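Local coordinates for ABC transporter, periplasmic substrate-binding protein (PDB 2HPG) that probably binds a small solute in the periplasm and hands it to the membrane subunits of a tripartite ATP-independent periplasmic (TRAP) transporter, at residues E56-Q61 with V68-D73; K297-Y302 with G306-L311. All blocks are in the same frame, centred on the assembly; numbering follows the deposited sequence.

Interaction 1 of 2, residues E56-Q61 with V68-D73; sequences EDIIEQ and VGWNTD
Ile58 lies on the indole of Trp70, its CB 3.5 Å from the centroid of the five-membered ring and 13° off the ring normal, a CH-pi contact over the face. With CG1 between the backbone N and the carbonyl carbon (chi1 69°), Ile58 can spread both branches along the ring: CG2 reaches CE2 of Trp70 at 3.7 Å, while CD1 runs past CG and on toward Thr72 OG1. CG2 of Val68 lies 3.5 Å above the opposite face, toward its rim; Ile62 and the ring of His15 also touch the indole. This is the tight part, with Ile58 and Trp70 buried. An alanine in place of Trp70 would probably open a gap between Ile58 and Val68 and leave the helix start poorly seated on the strand.

Toward solvent the packing thins. Gln61 stands at the indole edge, NE2 in the ring plane 3.7 Å from CZ2 of Trp70, the amide turned 83° from the ring, and its CB reaches CG1 of Val68 only at 4.0 Å. The exposed Glu56 brings OE1 to 3.8 Å from CH2 of Trp70, while OE2 is hydrogen-bonded to His15. After a short turn helix 58-64 leads into strand 68-73, completing the beta-alpha-beta crossover from strand 42-47 past strand 9-14, as in the alpha/beta lobes of periplasmic binding proteins.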
# COMPACT_ATOMS: atom_id res chain seq x y z
N GLU A 56 -8.04 2.76 16.66
CA GLU A 56 -7.04 3.82 16.62
C GLU A 56 -7.54 4.90 15.66
O GLU A 56 -7.85 4.61 14.49
CB GLU A 56 -5.68 3.30 16.12
CG GLU A 56 -5.10 2.15 16.90
CD GLU A 56 -3.65 1.87 16.53
OE1 GLU A 56 -2.80 2.79 16.71
OE2 GLU A 56 -3.36 0.75 16.07
N ASP A 57 -7.60 6.13 16.15
CA ASP A 57 -8.00 7.25 15.32
C ASP A 57 -6.73 7.99 14.87
O ASP A 57 -6.44 9.10 15.31
CB ASP A 57 -8.96 8.16 16.09
CG ASP A 57 -9.98 8.84 15.18
OD1 ASP A 57 -9.63 9.18 14.01
OD2 ASP A 57 -11.13 9.03 15.64
N ILE A 58 -5.99 7.33 13.98
CA ILE A 58 -4.65 7.79 13.59
C ILE A 58 -4.65 9.18 12.94
O ILE A 58 -3.74 9.97 13.16
CB ILE A 58 -3.91 6.75 12.67
CG1 ILE A 58 -4.57 6.63 11.29
CG2 ILE A 58 -3.86 5.37 13.37
CD1 ILE A 58 -3.86 5.65 10.35
N ILE A 59 -5.69 9.49 12.17
CA ILE A 59 -5.79 10.78 11.50
C ILE A 59 -6.08 11.90 12.49
O ILE A 59 -5.56 13.00 12.36
CB ILE A 59 -6.89 10.77 10.39
CG1 ILE A 59 -6.56 9.74 9.31
CG2 ILE A 59 -7.08 12.17 9.77
CD1 ILE A 59 -5.17 9.90 8.71
N GLU A 60 -6.90 11.61 13.50
CA GLU A 60 -7.26 12.62 14.49
C GLU A 60 -6.03 13.09 15.28
O GLU A 60 -5.94 14.25 15.66
CB GLU A 60 -8.38 12.10 15.41
CG GLU A 60 -9.16 13.19 16.19
CD GLU A 60 -9.90 14.22 15.30
OE1 GLU A 60 -9.29 15.24 14.91
OE2 GLU A 60 -11.11 14.02 15.02
N GLN A 61 -5.06 12.20 15.49
CA GLN A 61 -3.79 12.54 16.12
C GLN A 61 -2.96 13.47 15.24
O GLN A 61 -2.43 14.48 15.71
CB GLN A 61 -2.98 11.27 16.41
CG GLN A 61 -3.66 10.36 17.39
CD GLN A 61 -2.98 9.02 17.54
OE1 GLN A 61 -3.60 7.98 17.30
NE2 GLN A 61 -1.72 9.03 17.96
N VAL A 68 3.64 12.51 15.68
CA VAL A 68 3.38 11.14 15.28
C VAL A 68 3.26 11.03 13.75
O VAL A 68 2.90 11.98 13.07
CB VAL A 68 2.10 10.61 15.97
CG1 VAL A 68 0.86 11.22 15.36
CG2 VAL A 68 2.04 9.09 15.88
N GLY A 69 3.61 9.85 13.23
CA GLY A 69 3.43 9.54 11.83
C GLY A 69 2.87 8.16 11.63
O GLY A 69 2.89 7.34 12.56
N TRP A 70 2.37 7.90 10.43
CA TRP A 70 1.83 6.59 10.11
C TRP A 70 2.15 6.17 8.68
O TRP A 70 2.15 7.00 7.75
CB TRP A 70 0.31 6.53 10.30
CG TRP A 70 -0.15 7.02 11.61
CD1 TRP A 70 -0.64 8.26 11.91
CD2 TRP A 70 -0.15 6.28 12.84
NE1 TRP A 70 -0.94 8.35 13.25
CE2 TRP A 70 -0.65 7.14 13.85
CE3 TRP A 70 0.23 4.99 13.19
CZ2 TRP A 70 -0.79 6.74 15.18
CZ3 TRP A 70 0.10 4.58 14.52
CH2 TRP A 70 -0.41 5.46 15.49
N ASN A 71 2.40 4.88 8.54
CA ASN A 71 2.42 4.18 7.27
C ASN A 71 0.97 3.86 6.95
O ASN A 71 0.41 2.95 7.55
CB ASN A 71 3.24 2.90 7.43
CG ASN A 71 3.16 1.97 6.21
OD1 ASN A 71 3.51 2.35 5.11
ND2 ASN A 71 2.75 0.72 6.45
N THR A 72 0.36 4.61 6.04
CA THR A 72 -1.05 4.37 5.70
C THR A 72 -1.17 4.17 4.17
O THR A 72 -0.21 3.74 3.54
CB THR A 72 -1.92 5.51 6.24
OG1 THR A 72 -3.31 5.22 6.02
CG2 THR A 72 -1.56 6.82 5.59
N ASP A 73 -2.34 4.45 3.58
CA ASP A 73 -2.49 4.35 2.13
C ASP A 73 -3.55 5.31 1.59
O ASP A 73 -4.21 6.00 2.37
CB ASP A 73 -2.79 2.91 1.74
CG ASP A 73 -4.08 2.40 2.34
OD1 ASP A 73 -5.03 3.18 2.54
OD2 ASP A 73 -4.13 1.19 2.60

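Interaction 2 of 2, residues K297-Y302 with G306-L311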
# COMPACT_ATOMS: atom_id res chain seq x y z
N LYS A 297 -13.15 -5.01 -16.34
CA LYS A 297 -14.06 -5.05 -15.20
C LYS A 297 -13.70 -4.00 -14.15
O LYS A 297 -14.58 -3.41 -13.55
CB LYS A 297 -14.06 -6.43 -14.55
CG LYS A 297 -14.72 -7.52 -15.34
CD LYS A 297 -16.22 -7.38 -15.33
CE LYS A 297 -16.86 -8.58 -16.00
NZ LYS A 297 -18.20 -8.26 -16.59
N ALA A 298 -12.41 -3.76 -13.94
CA ALA A 298 -11.94 -2.81 -12.92
C ALA A 298 -12.47 -1.38 -13.11
O ALA A 298 -12.75 -0.69 -12.12
CB ALA A 298 -10.40 -2.80 -12.86
N LYS A 299 -12.63 -0.96 -14.36
CA LYS A 299 -13.13 0.39 -14.69
C LYS A 299 -14.42 0.75 -13.96
O LYS A 299 -14.63 1.89 -13.59
CB LYS A 299 -13.31 0.57 -16.20
CG LYS A 299 -12.00 0.50 -17.02
CD LYS A 299 -11.08 1.72 -16.78
CE LYS A 299 -10.02 1.89 -17.90
NZ LYS A 299 -9.58 3.32 -18.09
N GLN A 300 -15.29 -0.23 -13.73
CA GLN A 300 -16.55 0.02 -13.03
C GLN A 300 -16.38 0.44 -11.55
O GLN A 300 -17.26 1.10 -10.98
CB GLN A 300 -17.46 -1.21 -13.12
CG GLN A 300 -18.92 -0.98 -12.70
CD GLN A 300 -19.61 0.12 -13.51
OE1 GLN A 300 -19.49 0.18 -14.74
NE2 GLN A 300 -20.32 1.01 -12.82
N ALA A 301 -15.28 0.05 -10.91
CA ALA A 301 -14.98 0.53 -9.56
C ALA A 301 -14.63 2.02 -9.60
O ALA A 301 -15.04 2.79 -8.74
CB ALA A 301 -13.84 -0.28 -8.95
N TYR A 302 -13.88 2.43 -10.62
CA TYR A 302 -13.53 3.84 -10.79
C TYR A 302 -14.81 4.69 -10.94
O TYR A 302 -14.96 5.74 -10.30
CB TYR A 302 -12.61 4.04 -11.99
CG TYR A 302 -11.20 3.51 -11.79
CD1 TYR A 302 -10.13 4.36 -11.63
CD2 TYR A 302 -10.95 2.14 -11.77
CE1 TYR A 302 -8.83 3.87 -11.45
CE2 TYR A 302 -9.66 1.64 -11.58
CZ TYR A 302 -8.61 2.51 -11.41
OH TYR A 302 -7.34 2.01 -11.24
N GLY A 306 -16.46 7.41 -8.32
CA GLY A 306 -16.28 8.76 -8.84
C GLY A 306 -14.84 9.19 -9.01
O GLY A 306 -14.50 10.36 -8.78
N LEU A 307 -13.99 8.25 -9.43
CA LEU A 307 -12.54 8.47 -9.51
C LEU A 307 -11.95 8.32 -10.91
O LEU A 307 -10.73 8.40 -11.09
CB LEU A 307 -11.81 7.52 -8.55
CG LEU A 307 -12.22 7.68 -7.09
CD1 LEU A 307 -11.66 6.56 -6.22
CD2 LEU A 307 -11.78 9.04 -6.59
N GLU A 308 -12.80 8.15 -11.92
CA GLU A 308 -12.31 8.01 -13.30
C GLU A 308 -11.70 9.32 -13.82
O GLU A 308 -10.63 9.32 -14.44
CB GLU A 308 -13.45 7.49 -14.20
CG GLU A 308 -13.04 7.08 -15.63
CD GLU A 308 -12.01 5.93 -15.71
OE1 GLU A 308 -12.01 5.00 -14.87
OE2 GLU A 308 -11.20 5.97 -16.67
N ASN A 309 -12.34 10.45 -13.52
CA ASN A 309 -11.75 11.75 -13.85
C ASN A 309 -10.38 11.91 -13.22
O ASN A 309 -9.43 12.38 -13.87
CB ASN A 309 -12.66 12.92 -13.42
CG ASN A 309 -13.68 13.29 -14.50
OD1 ASN A 309 -13.43 13.11 -15.70
ND2 ASN A 309 -14.83 13.83 -14.08
N ALA A 310 -10.26 11.49 -11.95
CA ALA A 310 -8.98 11.53 -11.23
C ALA A 310 -7.89 10.77 -11.95
O ALA A 310 -6.77 11.26 -12.07
CB ALA A 310 -9.15 10.99 -9.80
N LEU A 311 -8.20 9.56 -12.42
CA LEU A 311 -7.23 8.72 -13.17
C LEU A 311 -6.79 9.41 -14.46
O LEU A 311 -5.60 9.56 -14.75
CB LEU A 311 -7.87 7.36 -13.49
CG LEU A 311 -7.08 6.39 -14.39
CD1 LEU A 311 -5.84 5.90 -13.69
CD2 LEU A 311 -7.95 5.23 -14.82
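Tyr302 O takes the N-H of Leu307 in a 2.8 Å bond that is nearly straight, 176° at the hydrogen, with the donor somewhat out of the carbonyl plane; a weak second bond comes from Gly306 N. Gly306, with positive phi, is the C-prime residue of a Schellman motif that ends helix 291-305, and Leu307 at once becomes the N-cap of helix 308-318. The chain thus passes from one helix to the next with almost no linker, and the CA atoms of Tyr302 and Leu307 lie 4.9 Å apart.

From the first turn of helix 308-318, Glu308 folds back over the end of the first helix. Its CG is anti to the backbone N (chi1 -171°) and the chain bends at chi2, which sets OE1 3.1 Å from CB of Tyr302, with the carboxylate plane 62° from the ring. OE1 is buried there without a polar partner, whereas OE2 meets NZ of Lys299 at 3.4 Å in a salt bridge whose hydrogen bond is long and weak. The lysine also makes a cation-pi contact with Phe95. Farther along, CD2 of Leu311 packs against Tyr302, 3.7 Å from CE1, and the two side chains together form the apolar part of the contact.

The hydroxyl of Tyr302 is hydrogen-bonded to Ala90 O, and Phe92 of the short helix 92-95 touches both Tyr302 and Leu311. Lys82 NZ is hydrogen-bonded to Gly306 O. Val86 and Leu89 also touch the junction of helices 291-305 and 308-318, which packs against this loop and helix 92-95.

The two contacts are separate pieces of one chain: their centres are 26 Å apart, their nearest atoms about 11 Å, and no residue of one touches the other. Interaction 1 comes early in the sequence and joins helix 58-64 to a strand of the mixed sheet, whereas interaction 2 joins two consecutive helices near the C-terminus. Both lie away from the middle of the chain, at 14 and 18 Å from its centre. The chain between 68-73 and helix 92-95 leads from one to the other: Tyr80 touches Ile59, and Lys82 and Leu89 touch Leu307. In this fold the solute is expected in the cleft between the two lobes.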